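Local structure of sulfonate ABC transporter, periplasmic sulfonate-binding protein SsuA (Methylobacillus flagellatus, 3UIF) at residues 33-38 against 46-51; 101-106 against 112-117; 122-125 against 130-133. The protein probably binds sulfonates or related sulfur-containing anions in the periplasm and delivers them to an ABC transporter for uptake. All coordinates share one frame; numbering follows the deposited sequence.

Overall arrangement
The three contacts follow one another along the chain and lie in two sheets. Contact 1 belongs to the six-stranded mixed sheet, where helix 35-41 meets strand 44-51. Contacts 2 and 3 belong to the five-stranded mixed sheet, through strands 102-106 and 121-124. The centres of contacts 2 and 3 are about 12 Å apart, and they touch: Ile-114 and Leu-117 pack on Ile-122, and Ser-101 on Trp-130. Contact 1 lies on the opposite side of the chain's centre, its centre about 40 Å from that of contact 2 and 33 Å from that of contact 3, consistent with the two lobes of a periplasmic binding protein that probably closes on its ligand between them.

Contact 1 of 3, residues 33-38 against 46-51; sequences GAFPEE and VEWVPA
The backbone bond from Glu-38 N to Ala-34 O, 2.9 Å long, closes the first turn of helix 35-41, from which Phe-35 and Pro-36 meet Val-46 and Trp-48 of strand 44-51. This is helix-on-sheet packing: helix 35-41 lies on the long connection from strand 6-17 to its parallel neighbour 44-51. Proline suits the opening turn of a helix, where its missing N-H costs no helical hydrogen bond, and its ring gives a compact apolar surface. Val-46, branched at CB, serves two neighbours at once. Its CG1 lies 3.7 Å from Pro-36 CA, while CG2 stands 3.6 Å above the centre of the Trp-48 ring and covers one face of the indole, as residues two apart on the same side of a strand can. Tryptophan is long enough to reach the helix from the strand. With CG trans to the backbone N (chi1 -179°), the Phe-35 ring extends toward the strand, and its CE2 meets Trp-48 CH2 at 4.0 Å, the two side chains approaching on a slant. Phe-35 also packs on Ala-224 and Tyr-225 of helix 215-233, which suits a large apolar ring in this buried place. Val-30 touches both aromatic residues. At the rim of the indole, Pro-36 CG comes to 4.2 Å from Trp-48 CZ2, close to the ring plane.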
ATOM      1  N   GLY A  33      -3.243  13.052 -13.410  1.00 48.02           N
ATOM      2  CA  GLY A  33      -2.179  14.044 -13.573  1.00 48.22           C
ATOM      3  C   GLY A  33      -1.680  14.181 -14.995  1.00 48.50           C
ATOM      4  O   GLY A  33      -2.401  13.873 -15.947  1.00 50.15           O
ATOM      5  N   ALA A  34      -0.436  14.637 -15.126  1.00 48.42           N
ATOM      6  CA  ALA A  34       0.205  14.902 -16.412  1.00 50.09           C
ATOM      7  C   ALA A  34       0.865  13.658 -17.019  1.00 48.95           C
ATOM      8  O   ALA A  34       1.395  13.710 -18.148  1.00 49.78           O
ATOM      9  CB  ALA A  34       1.235  16.009 -16.237  1.00 50.52           C
ATOM     10  N   PHE A  35       0.821  12.553 -16.262  1.00 47.01           N
ATOM     11  CA  PHE A  35       1.414  11.267 -16.638  1.00 46.28           C
ATOM     12  C   PHE A  35       0.996  10.723 -18.015  1.00 47.38           C
ATOM     13  O   PHE A  35       1.877  10.390 -18.810  1.00 47.70           O
ATOM     14  CB  PHE A  35       1.125  10.260 -15.519  1.00 44.74           C
ATOM     15  CG  PHE A  35       1.692   8.868 -15.727  1.00 43.94           C
ATOM     16  CD1 PHE A  35       2.919   8.517 -15.183  1.00 42.96           C
ATOM     17  CD2 PHE A  35       0.946   7.877 -16.379  1.00 44.22           C
ATOM     18  CE1 PHE A  35       3.413   7.220 -15.320  1.00 42.38           C
ATOM     19  CE2 PHE A  35       1.435   6.583 -16.520  1.00 43.43           C
ATOM     20  CZ  PHE A  35       2.672   6.250 -15.986  1.00 42.69           C
ATOM     21  N   PRO A  36      -0.333  10.600 -18.297  1.00 48.03           N
ATOM     22  CA  PRO A  36      -0.703  10.063 -19.622  1.00 49.16           C
ATOM     23  C   PRO A  36      -0.124  10.900 -20.743  1.00 50.88           C
ATOM     24  O   PRO A  36       0.545  10.359 -21.629  1.00 51.48           O
ATOM     25  CB  PRO A  36      -2.229  10.152 -19.635  1.00 49.95           C
ATOM     26  CG  PRO A  36      -2.620  10.074 -18.200  1.00 48.18           C
ATOM     27  CD  PRO A  36      -1.530  10.798 -17.449  1.00 47.79           C
ATOM     28  N   GLU A  37      -0.339  12.216 -20.661  1.00 51.69           N
ATOM     29  CA  GLU A  37       0.116  13.154 -21.682  1.00 53.83           C
ATOM     30  C   GLU A  37       1.628  13.141 -21.915  1.00 53.59           C
ATOM     31  O   GLU A  37       2.070  13.154 -23.062  1.00 54.89           O
ATOM     32  CB  GLU A  37      -0.396  14.560 -21.387  1.00 55.03           C
ATOM     33  CG  GLU A  37       0.128  15.645 -22.329  1.00 57.30           C
ATOM     34  CD  GLU A  37      -0.116  15.369 -23.826  1.00 58.88           C
ATOM     35  OE1 GLU A  37      -1.009  14.561 -24.190  1.00 58.76           O
ATOM     36  OE2 GLU A  37       0.601  15.978 -24.658  1.00 61.62           O
ATOM     37  N   GLU A  38       2.411  13.094 -20.844  1.00 51.88           N
ATOM     38  CA  GLU A  38       3.875  13.055 -20.947  1.00 51.95           C
ATOM     39  C   GLU A  38       4.401  11.785 -21.608  1.00 51.66           C
ATOM     40  O   GLU A  38       5.418  11.811 -22.333  1.00 52.47           O
ATOM     41  CB  GLU A  38       4.514  13.213 -19.571  1.00 51.38           C
ATOM     42  CG  GLU A  38       4.458  14.640 -19.025  1.00 51.20           C
ATOM     43  CD  GLU A  38       5.163  14.775 -17.690  1.00 53.98           C
ATOM     44  OE1 GLU A  38       5.328  13.736 -16.992  1.00 50.19           O
ATOM     45  OE2 GLU A  38       5.562  15.912 -17.341  1.00 57.41           O
ATOM     46  N   VAL A  46      -0.794   5.032 -22.793  1.00 50.17           N
ATOM     47  CA  VAL A  46      -1.207   4.278 -21.631  1.00 48.98           C
ATOM     48  C   VAL A  46      -2.678   3.936 -21.765  1.00 49.92           C
ATOM     49  O   VAL A  46      -3.478   4.762 -22.200  1.00 51.09           O
ATOM     50  CB  VAL A  46      -0.902   5.011 -20.302  1.00 47.67           C
ATOM     51  CG1 VAL A  46      -1.129   6.510 -20.453  1.00 48.41           C
ATOM     52  CG2 VAL A  46      -1.726   4.443 -19.140  1.00 46.59           C
ATOM     53  N   GLU A  47      -3.007   2.693 -21.433  1.00 49.45           N
ATOM     54  CA  GLU A  47      -4.379   2.247 -21.358  1.00 50.42           C
ATOM     55  C   GLU A  47      -4.674   1.695 -19.975  1.00 48.97           C
ATOM     56  O   GLU A  47      -3.967   0.825 -19.474  1.00 48.14           O
ATOM     57  CB  GLU A  47      -4.640   1.180 -22.402  1.00 51.99           C
ATOM     58  CG  GLU A  47      -5.097   1.730 -23.732  1.00 54.62           C
ATOM     59  CD  GLU A  47      -5.517   0.621 -24.670  1.00 56.37           C
ATOM     60  OE1 GLU A  47      -5.965  -0.434 -24.149  1.00 55.58           O
ATOM     61  OE2 GLU A  47      -5.399   0.808 -25.912  1.00 59.34           O
ATOM     62  N   TRP A  48      -5.726   2.196 -19.356  1.00 49.06           N
ATOM     63  CA  TRP A  48      -6.000   1.820 -17.988  1.00 48.11           C
ATOM     64  C   TRP A  48      -6.844   0.594 -17.940  1.00 48.88           C
ATOM     65  O   TRP A  48      -7.752   0.431 -18.742  1.00 50.45           O
ATOM     66  CB  TRP A  48      -6.660   2.954 -17.247  1.00 48.07           C
ATOM     67  CG  TRP A  48      -5.823   4.203 -17.227  1.00 47.55           C
ATOM     68  CD1 TRP A  48      -6.068   5.395 -17.900  1.00 48.61           C
ATOM     69  CD2 TRP A  48      -4.561   4.425 -16.497  1.00 46.00           C
ATOM     70  NE1 TRP A  48      -5.089   6.316 -17.639  1.00 47.89           N
ATOM     71  CE2 TRP A  48      -4.152   5.806 -16.806  1.00 46.36           C
ATOM     72  CE3 TRP A  48      -3.764   3.653 -15.642  1.00 44.63           C
ATOM     73  CZ2 TRP A  48      -2.999   6.372 -16.269  1.00 45.33           C
ATOM     74  CZ3 TRP A  48      -2.602   4.233 -15.108  1.00 43.64           C
ATOM     75  CH2 TRP A  48      -2.230   5.563 -15.414  1.00 44.00           C
ATOM     76  N   VAL A  49      -6.506  -0.304 -17.021  1.00 47.83           N
ATOM     77  CA  VAL A  49      -7.323  -1.470 -16.740  1.00 48.59           C
ATOM     78  C   VAL A  49      -7.759  -1.354 -15.273  1.00 48.16           C
ATOM     79  O   VAL A  49      -7.120  -1.895 -14.381  1.00 47.01           O
ATOM     80  CB  VAL A  49      -6.575  -2.798 -17.035  1.00 48.97           C
ATOM     81  CG1 VAL A  49      -7.500  -3.992 -16.851  1.00 50.14           C
ATOM     82  CG2 VAL A  49      -5.996  -2.796 -18.451  1.00 49.46           C
ATOM     83  N   PRO A  50      -8.843  -0.614 -15.024  1.00 49.49           N
ATOM     84  CA  PRO A  50      -9.373  -0.506 -13.675  1.00 48.34           C
ATOM     85  C   PRO A  50      -9.893  -1.861 -13.169  1.00 48.99           C
ATOM     86  O   PRO A  50     -10.511  -2.622 -13.914  1.00 51.21           O
ATOM     87  CB  PRO A  50     -10.536   0.475 -13.848  1.00 51.05           C
ATOM     88  CG  PRO A  50     -10.989   0.251 -15.253  1.00 51.65           C
ATOM     89  CD  PRO A  50      -9.717   0.047 -16.013  1.00 49.95           C
ATOM     90  N   ALA A  51      -9.627  -2.162 -11.911  1.00 49.26           N
ATOM     91  CA  ALA A  51     -10.069  -3.411 -11.327  1.00 49.36           C
ATOM     92  C   ALA A  51     -10.758  -3.138 -10.005  1.00 50.60           C
ATOM     93  O   ALA A  51     -10.185  -2.499  -9.130  1.00 48.44           O
ATOM     94  CB  ALA A  51      -8.886  -4.340 -11.121  1.00 47.84           C
TER

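Contact 2 of 3, residues 101-106 against 112-117; sequences SYLVVP and KSIKDL
The chain doubles back after strand 102-106, bringing Ile-114 CA to 7.9 Å from Leu-103 CA and Lys-112 CA to 8.8 Å from Val-105 CA; at that spacing the two segments are joined by side chains, with no hydrogen bond between them. Leu-103 does most of the touching. Its CD2 methyl meets Leu-117 CD1 at 3.9 Å, the two leucines extending toward one another tip to tip, and the same methyl lies 4.1 Å from Ile-114 CD1. With CG trans to the backbone N (chi1 -171°), Leu-103 extends off the strand so that its methyls reach Leu-117. Val-105 adds a shorter, branched side chain beside it, its CG1 approaching Leu-117 CD1 at 4.2 Å on a slant. Branched aliphatic residues suit these positions because all four are buried. Polar bonds within 112-117 hold the turn that carries Ile-114 and Leu-117. Asp-116 OD2 accepts the backbone N of Lys-112 at 2.9 Å through its anti lone pair, in a nearly straight bond (165°), while Ser-113 N adds a weak one to the same oxygen. Asp-116 N in turn binds Ser-113 O at 2.9 Å. Outward, Lys-115 NZ donates to Ser-113 OG and forms a salt bridge with Glu-141. The arrangement is that of a 3-10 turn folded over a mixed sheet in one lobe of a periplasmic binding protein, on the connection from strand 102-106 to strand 121-124.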
ATOM      1  N   SER A 101      -1.533   1.322  10.472  1.00 38.58           N
ATOM      2  CA  SER A 101      -2.548   0.482  11.089  1.00 39.58           C
ATOM      3  C   SER A 101      -2.792   0.948  12.496  1.00 40.06           C
ATOM      4  O   SER A 101      -1.974   1.670  13.056  1.00 40.02           O
ATOM      5  CB  SER A 101      -2.147  -0.977  11.074  1.00 40.51           C
ATOM      6  OG  SER A 101      -1.951  -1.399   9.746  1.00 40.94           O
ATOM      7  N   TYR A 102      -3.921   0.538  13.059  1.00 41.03           N
ATOM      8  CA  TYR A 102      -4.442   1.133  14.288  1.00 41.45           C
ATOM      9  C   TYR A 102      -5.122   0.077  15.148  1.00 42.39           C
ATOM     10  O   TYR A 102      -5.851  -0.777  14.627  1.00 42.97           O
ATOM     11  CB  TYR A 102      -5.470   2.222  13.936  1.00 41.44           C
ATOM     12  CG  TYR A 102      -4.956   3.324  13.036  1.00 40.49           C
ATOM     13  CD1 TYR A 102      -4.952   3.193  11.645  1.00 39.90           C
ATOM     14  CD2 TYR A 102      -4.467   4.501  13.578  1.00 40.68           C
ATOM     15  CE1 TYR A 102      -4.471   4.198  10.832  1.00 39.23           C
ATOM     16  CE2 TYR A 102      -3.980   5.519  12.773  1.00 40.27           C
ATOM     17  CZ  TYR A 102      -3.992   5.366  11.405  1.00 39.38           C
ATOM     18  OH  TYR A 102      -3.520   6.407  10.653  1.00 39.05           O
ATOM     19  N   LEU A 103      -4.895   0.143  16.455  1.00 43.31           N
ATOM     20  CA  LEU A 103      -5.650  -0.653  17.424  1.00 44.71           C
ATOM     21  C   LEU A 103      -6.648   0.249  18.112  1.00 45.52           C
ATOM     22  O   LEU A 103      -6.288   1.293  18.671  1.00 45.19           O
ATOM     23  CB  LEU A 103      -4.730  -1.315  18.447  1.00 45.41           C
ATOM     24  CG  LEU A 103      -5.329  -2.349  19.411  1.00 47.34           C
ATOM     25  CD1 LEU A 103      -5.922  -3.562  18.703  1.00 47.27           C
ATOM     26  CD2 LEU A 103      -4.276  -2.794  20.415  1.00 48.28           C
ATOM     27  N   VAL A 104      -7.909  -0.166  18.048  1.00 46.34           N
ATOM     28  CA  VAL A 104      -9.043   0.594  18.546  1.00 46.53           C
ATOM     29  C   VAL A 104      -9.721  -0.249  19.594  1.00 48.38           C
ATOM     30  O   VAL A 104      -9.910  -1.446  19.397  1.00 49.14           O
ATOM     31  CB  VAL A 104     -10.079   0.827  17.434  1.00 46.79           C
ATOM     32  CG1 VAL A 104     -10.986   1.991  17.774  1.00 47.20           C
ATOM     33  CG2 VAL A 104      -9.395   1.023  16.074  1.00 45.24           C
ATOM     34  N   VAL A 105     -10.079   0.382  20.704  1.00 49.52           N
ATOM     35  CA  VAL A 105     -10.857  -0.251  21.772  1.00 51.48           C
ATOM     36  C   VAL A 105     -12.142   0.550  22.009  1.00 52.41           C
ATOM     37  O   VAL A 105     -12.198   1.723  21.654  1.00 51.75           O
ATOM     38  CB  VAL A 105     -10.050  -0.404  23.096  1.00 52.54           C
ATOM     39  CG1 VAL A 105      -8.924  -1.415  22.927  1.00 51.66           C
ATOM     40  CG2 VAL A 105      -9.529   0.936  23.613  1.00 52.07           C
ATOM     41  N   PRO A 106     -13.179  -0.081  22.602  1.00 54.05           N
ATOM     42  CA  PRO A 106     -14.407   0.688  22.856  1.00 54.99           C
ATOM     43  C   PRO A 106     -14.087   1.947  23.646  1.00 55.41           C
ATOM     44  O   PRO A 106     -13.076   1.989  24.356  1.00 55.24           O
ATOM     45  CB  PRO A 106     -15.258  -0.272  23.692  1.00 56.90           C
ATOM     46  CG  PRO A 106     -14.809  -1.624  23.263  1.00 56.11           C
ATOM     47  CD  PRO A 106     -13.325  -1.488  23.025  1.00 55.01           C
ATOM     48  N   LYS A 112      -4.906  -0.164  27.478  1.00 58.13           N
ATOM     49  CA  LYS A 112      -3.954   0.895  27.082  1.00 56.76           C
ATOM     50  C   LYS A 112      -2.916   0.444  26.041  1.00 56.22           C
ATOM     51  O   LYS A 112      -2.363   1.265  25.307  1.00 55.27           O
ATOM     52  CB  LYS A 112      -3.248   1.481  28.315  1.00 59.30           C
ATOM     53  CG  LYS A 112      -4.064   2.532  29.069  1.00 62.69           C
ATOM     54  CD  LYS A 112      -3.509   2.790  30.470  1.00 66.16           C
ATOM     55  CE  LYS A 112      -2.215   3.599  30.437  1.00 67.08           C
ATOM     56  NZ  LYS A 112      -1.589   3.654  31.790  1.00 69.55           N
ATOM     57  N   SER A 113      -2.643  -0.858  26.001  1.00 56.52           N
ATOM     58  CA  SER A 113      -1.755  -1.449  24.993  1.00 56.08           C
ATOM     59  C   SER A 113      -2.200  -2.889  24.748  1.00 56.15           C
ATOM     60  O   SER A 113      -2.951  -3.447  25.548  1.00 57.38           O
ATOM     61  CB  SER A 113      -0.289  -1.404  25.446  1.00 56.56           C
ATOM     62  OG  SER A 113       0.031  -2.551  26.223  1.00 58.31           O
ATOM     63  N   ILE A 114      -1.735  -3.484  23.655  1.00 55.19           N
ATOM     64  CA  ILE A 114      -2.197  -4.810  23.229  1.00 55.58           C
ATOM     65  C   ILE A 114      -2.138  -5.856  24.350  1.00 57.78           C
ATOM     66  O   ILE A 114      -2.968  -6.762  24.397  1.00 58.64           O
ATOM     67  CB  ILE A 114      -1.456  -5.303  21.953  1.00 54.79           C
ATOM     68  CG1 ILE A 114      -1.937  -6.693  21.511  1.00 55.17           C
ATOM     69  CG2 ILE A 114       0.051  -5.310  22.152  1.00 54.89           C
ATOM     70  CD1 ILE A 114      -3.289  -6.704  20.826  1.00 54.05           C
ATOM     71  N   LYS A 115      -1.171  -5.696  25.255  1.00 58.90           N
ATOM     72  CA  LYS A 115      -1.001  -6.590  26.400  1.00 61.34           C
ATOM     73  C   LYS A 115      -2.326  -6.803  27.121  1.00 62.26           C
ATOM     74  O   LYS A 115      -2.685  -7.934  27.444  1.00 64.04           O
ATOM     75  CB  LYS A 115       0.063  -6.049  27.372  1.00 62.47           C
ATOM     76  CG  LYS A 115       1.495  -6.108  26.843  1.00 64.01           C
ATOM     77  CD  LYS A 115       2.553  -5.782  27.898  1.00 67.05           C
ATOM     78  CE  LYS A 115       2.535  -4.313  28.319  1.00 67.00           C
ATOM     79  NZ  LYS A 115       2.881  -3.385  27.204  1.00 65.00           N
ATOM     80  N   ASP A 116      -3.063  -5.710  27.322  1.00 61.52           N
ATOM     81  CA  ASP A 116      -4.313  -5.716  28.081  1.00 62.91           C
ATOM     82  C   ASP A 116      -5.433  -6.493  27.397  1.00 62.49           C
ATOM     83  O   ASP A 116      -6.493  -6.721  27.978  1.00 63.44           O
ATOM     84  CB  ASP A 116      -4.769  -4.279  28.340  1.00 61.55           C
ATOM     85  CG  ASP A 116      -3.777  -3.489  29.187  1.00 63.66           C
ATOM     86  OD1 ASP A 116      -3.176  -4.087  30.116  1.00 64.80           O
ATOM     87  OD2 ASP A 116      -3.602  -2.269  28.936  1.00 62.89           O
ATOM     88  N   LEU A 117      -5.203  -6.906  26.163  1.00 61.13           N
ATOM     89  CA  LEU A 117      -6.256  -7.553  25.409  1.00 60.91           C
ATOM     90  C   LEU A 117      -6.067  -9.050  25.365  1.00 62.48           C
ATOM     91  O   LEU A 117      -6.781  -9.751  24.635  1.00 62.52           O
ATOM     92  CB  LEU A 117      -6.346  -6.964  23.999  1.00 58.74           C
ATOM     93  CG  LEU A 117      -6.716  -5.483  23.989  1.00 57.03           C
ATOM     94  CD1 LEU A 117      -6.681  -4.943  22.570  1.00 54.96           C
ATOM     95  CD2 LEU A 117      -8.078  -5.255  24.644  1.00 57.67           C
TER

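Contact 3 of 3, residues 122-125 against 130-133; sequences IALH and WELA. With SO4 (sulfate ion), chain B.
Apolar packing joins Leu-124 of segment 122-125 to Trp-130 and Glu-131 of segment 130-133. Leu-124 CD1 lies 3.8 Å from Trp-130 CD1, the two side chains running past each other in opposite directions, while its other methyl, CD2, is 4.1 Å from Glu-131 CG. Farther along the indole, Trp-130 CZ2 reaches His-125 CB at 4.1 Å. Trp-130 CG, between its own backbone N and carbonyl carbon (chi1 51°), turns the indole toward Leu-124 and His-125.

Hydrogen bonds between the segments are indirect. One water accepts both His-125 N, at 3.0 Å, and Trp-130 NE1, at 2.9 Å, so the indole N-H and a backbone amide share a single bridge. Tryptophan suits this place by offering both an apolar surface for Leu-124 and an N-H for the water. Glu-131 sends only its aliphatic part across to Leu-124; its OE1 is bound by Tyr-288 OH and Gly-127 N, which suits a carboxylate in a buried place.

The third kind of interaction is with a sulfate ion, probably from the crystallisation liquor. His-125 has a ring nitrogen able to donate to an anion, and its ND1 is directed at sulfate O3, although the modelled separation is too short to be trusted. Sulfate O3 lies in the indole plane at its edge, 3.5 Å from Trp-130 CZ2, and Arg-128 NE also bonds to the ion. An alanine in place of Trp-130 would probably leave the bridging water without its second donor and open a gap beside Leu-124 and the sulfate.

Strand 121-124, helix 130-140 and strand 149-151 form a beta-alpha-beta unit, and the sulfate sits by the loop from strand to helix, consistent with an anion site of the kind expected in a sulfonate-binding protein.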
ATOM      1  N   ILE A 122     -10.582  -9.783  19.433  1.00 57.37           N
ATOM      2  CA  ILE A 122     -10.124  -8.729  18.523  1.00 54.52           C
ATOM      3  C   ILE A 122     -10.579  -9.006  17.086  1.00 54.84           C
ATOM      4  O   ILE A 122     -10.236 -10.043  16.495  1.00 54.99           O
ATOM      5  CB  ILE A 122      -8.593  -8.475  18.601  1.00 54.22           C
ATOM      6  CG1 ILE A 122      -8.172  -8.130  20.037  1.00 55.00           C
ATOM      7  CG2 ILE A 122      -8.181  -7.338  17.669  1.00 52.50           C
ATOM      8  CD1 ILE A 122      -6.708  -8.355  20.330  1.00 55.71           C
ATOM      9  N   ALA A 123     -11.364  -8.062  16.557  1.00 54.06           N
ATOM     10  CA  ALA A 123     -11.845  -8.080  15.178  1.00 53.24           C
ATOM     11  C   ALA A 123     -10.713  -7.705  14.228  1.00 51.64           C
ATOM     12  O   ALA A 123     -10.146  -6.610  14.318  1.00 49.93           O
ATOM     13  CB  ALA A 123     -13.025  -7.124  15.017  1.00 52.67           C
ATOM     14  N   LEU A 124     -10.367  -8.626  13.334  1.00 51.80           N
ATOM     15  CA  LEU A 124      -9.286  -8.393  12.378  1.00 50.11           C
ATOM     16  C   LEU A 124      -9.567  -9.099  11.062  1.00 50.66           C
ATOM     17  O   LEU A 124      -9.871 -10.295  11.046  1.00 52.06           O
ATOM     18  CB  LEU A 124      -7.953  -8.876  12.952  1.00 50.39           C
ATOM     19  CG  LEU A 124      -6.780  -9.123  11.993  1.00 49.69           C
ATOM     20  CD1 LEU A 124      -6.180  -7.828  11.448  1.00 47.69           C
ATOM     21  CD2 LEU A 124      -5.715  -9.977  12.675  1.00 50.37           C
ATOM     22  N   HIS A 125      -9.451  -8.368   9.956  1.00 49.35           N
ATOM     23  CA  HIS A 125      -9.679  -8.991   8.658  1.00 49.53           C
ATOM     24  C   HIS A 125      -8.511  -9.819   8.205  1.00 49.62           C
ATOM     25  O   HIS A 125      -7.571  -9.310   7.600  1.00 48.39           O
ATOM     26  CB  HIS A 125     -10.069  -7.974   7.595  1.00 48.79           C
ATOM     27  CG  HIS A 125     -10.834  -8.583   6.444  1.00 49.60           C
ATOM     28  ND1 HIS A 125     -10.967  -7.972   5.251  1.00 49.66           N
ATOM     29  CD2 HIS A 125     -11.497  -9.804   6.337  1.00 51.02           C
ATOM     30  CE1 HIS A 125     -11.684  -8.757   4.430  1.00 50.81           C
ATOM     31  NE2 HIS A 125     -12.010  -9.875   5.097  1.00 51.45           N
ATOM     32  N   TRP A 130      -2.567  -5.570   6.525  1.00 42.40           N
ATOM     33  CA  TRP A 130      -2.376  -5.073   7.880  1.00 42.68           C
ATOM     34  C   TRP A 130      -2.268  -6.145   8.933  1.00 43.92           C
ATOM     35  O   TRP A 130      -1.945  -5.848  10.089  1.00 44.06           O
ATOM     36  CB  TRP A 130      -3.417  -4.032   8.261  1.00 41.97           C
ATOM     37  CG  TRP A 130      -4.838  -4.433   8.022  1.00 42.71           C
ATOM     38  CD1 TRP A 130      -5.732  -4.973   8.934  1.00 43.79           C
ATOM     39  CD2 TRP A 130      -5.596  -4.294   6.779  1.00 42.58           C
ATOM     40  NE1 TRP A 130      -6.957  -5.179   8.357  1.00 44.22           N
ATOM     41  CE2 TRP A 130      -6.944  -4.792   7.065  1.00 43.59           C
ATOM     42  CE3 TRP A 130      -5.306  -3.823   5.500  1.00 41.56           C
ATOM     43  CZ2 TRP A 130      -7.940  -4.813   6.096  1.00 43.93           C
ATOM     44  CZ3 TRP A 130      -6.323  -3.844   4.533  1.00 41.97           C
ATOM     45  CH2 TRP A 130      -7.602  -4.335   4.821  1.00 43.27           C
ATOM     46  N   GLU A 131      -2.530  -7.395   8.553  1.00 44.86           N
ATOM     47  CA  GLU A 131      -2.357  -8.524   9.474  1.00 46.28           C
ATOM     48  C   GLU A 131      -0.880  -8.688   9.838  1.00 46.47           C
ATOM     49  O   GLU A 131      -0.542  -9.095  10.947  1.00 47.50           O
ATOM     50  CB  GLU A 131      -2.915  -9.822   8.889  1.00 47.64           C
ATOM     51  CG  GLU A 131      -2.921 -10.970   9.896  1.00 49.31           C
ATOM     52  CD  GLU A 131      -3.449 -12.288   9.344  1.00 52.25           C
ATOM     53  OE1 GLU A 131      -3.135 -12.650   8.185  1.00 50.95           O
ATOM     54  OE2 GLU A 131      -4.180 -12.977  10.090  1.00 55.17           O
ATOM     55  N   LEU A 132      -0.009  -8.339   8.897  1.00 45.73           N
ATOM     56  CA  LEU A 132       1.431  -8.347   9.122  1.00 45.98           C
ATOM     57  C   LEU A 132       1.836  -7.385  10.248  1.00 45.61           C
ATOM     58  O   LEU A 132       2.587  -7.756  11.148  1.00 46.63           O
ATOM     59  CB  LEU A 132       2.169  -8.029   7.821  1.00 44.91           C
ATOM     60  CG  LEU A 132       3.674  -7.834   7.933  1.00 45.10           C
ATOM     61  CD1 LEU A 132       4.384  -9.071   8.488  1.00 47.12           C
ATOM     62  CD2 LEU A 132       4.240  -7.425   6.583  1.00 43.91           C
ATOM     63  N   ALA A 133       1.319  -6.161  10.195  1.00 44.42           N
ATOM     64  CA  ALA A 133       1.535  -5.190  11.264  1.00 44.28           C
ATOM     65  C   ALA A 133       1.021  -5.710  12.603  1.00 45.51           C
ATOM     66  O   ALA A 133       1.646  -5.500  13.640  1.00 46.19           O
ATOM     67  CB  ALA A 133       0.890  -3.857  10.926  1.00 42.98           C
TER
HETATM   68  S   SO4 B 501     -11.308  -5.301   2.991  1.00 54.44           S
HETATM   69  O1  SO4 B 501     -11.777  -3.883   2.958  1.00 53.37           O
HETATM   70  O2  SO4 B 501     -10.219  -5.418   1.974  1.00 54.12           O
HETATM   71  O3  SO4 B 501     -10.818  -5.686   4.344  1.00 47.62           O
HETATM   72  O4  SO4 B 501     -12.424  -6.251   2.727  1.00 49.91           O
HETATM   73  O   HOH W   1      -9.465  -5.399   9.860  1.00 43.86           O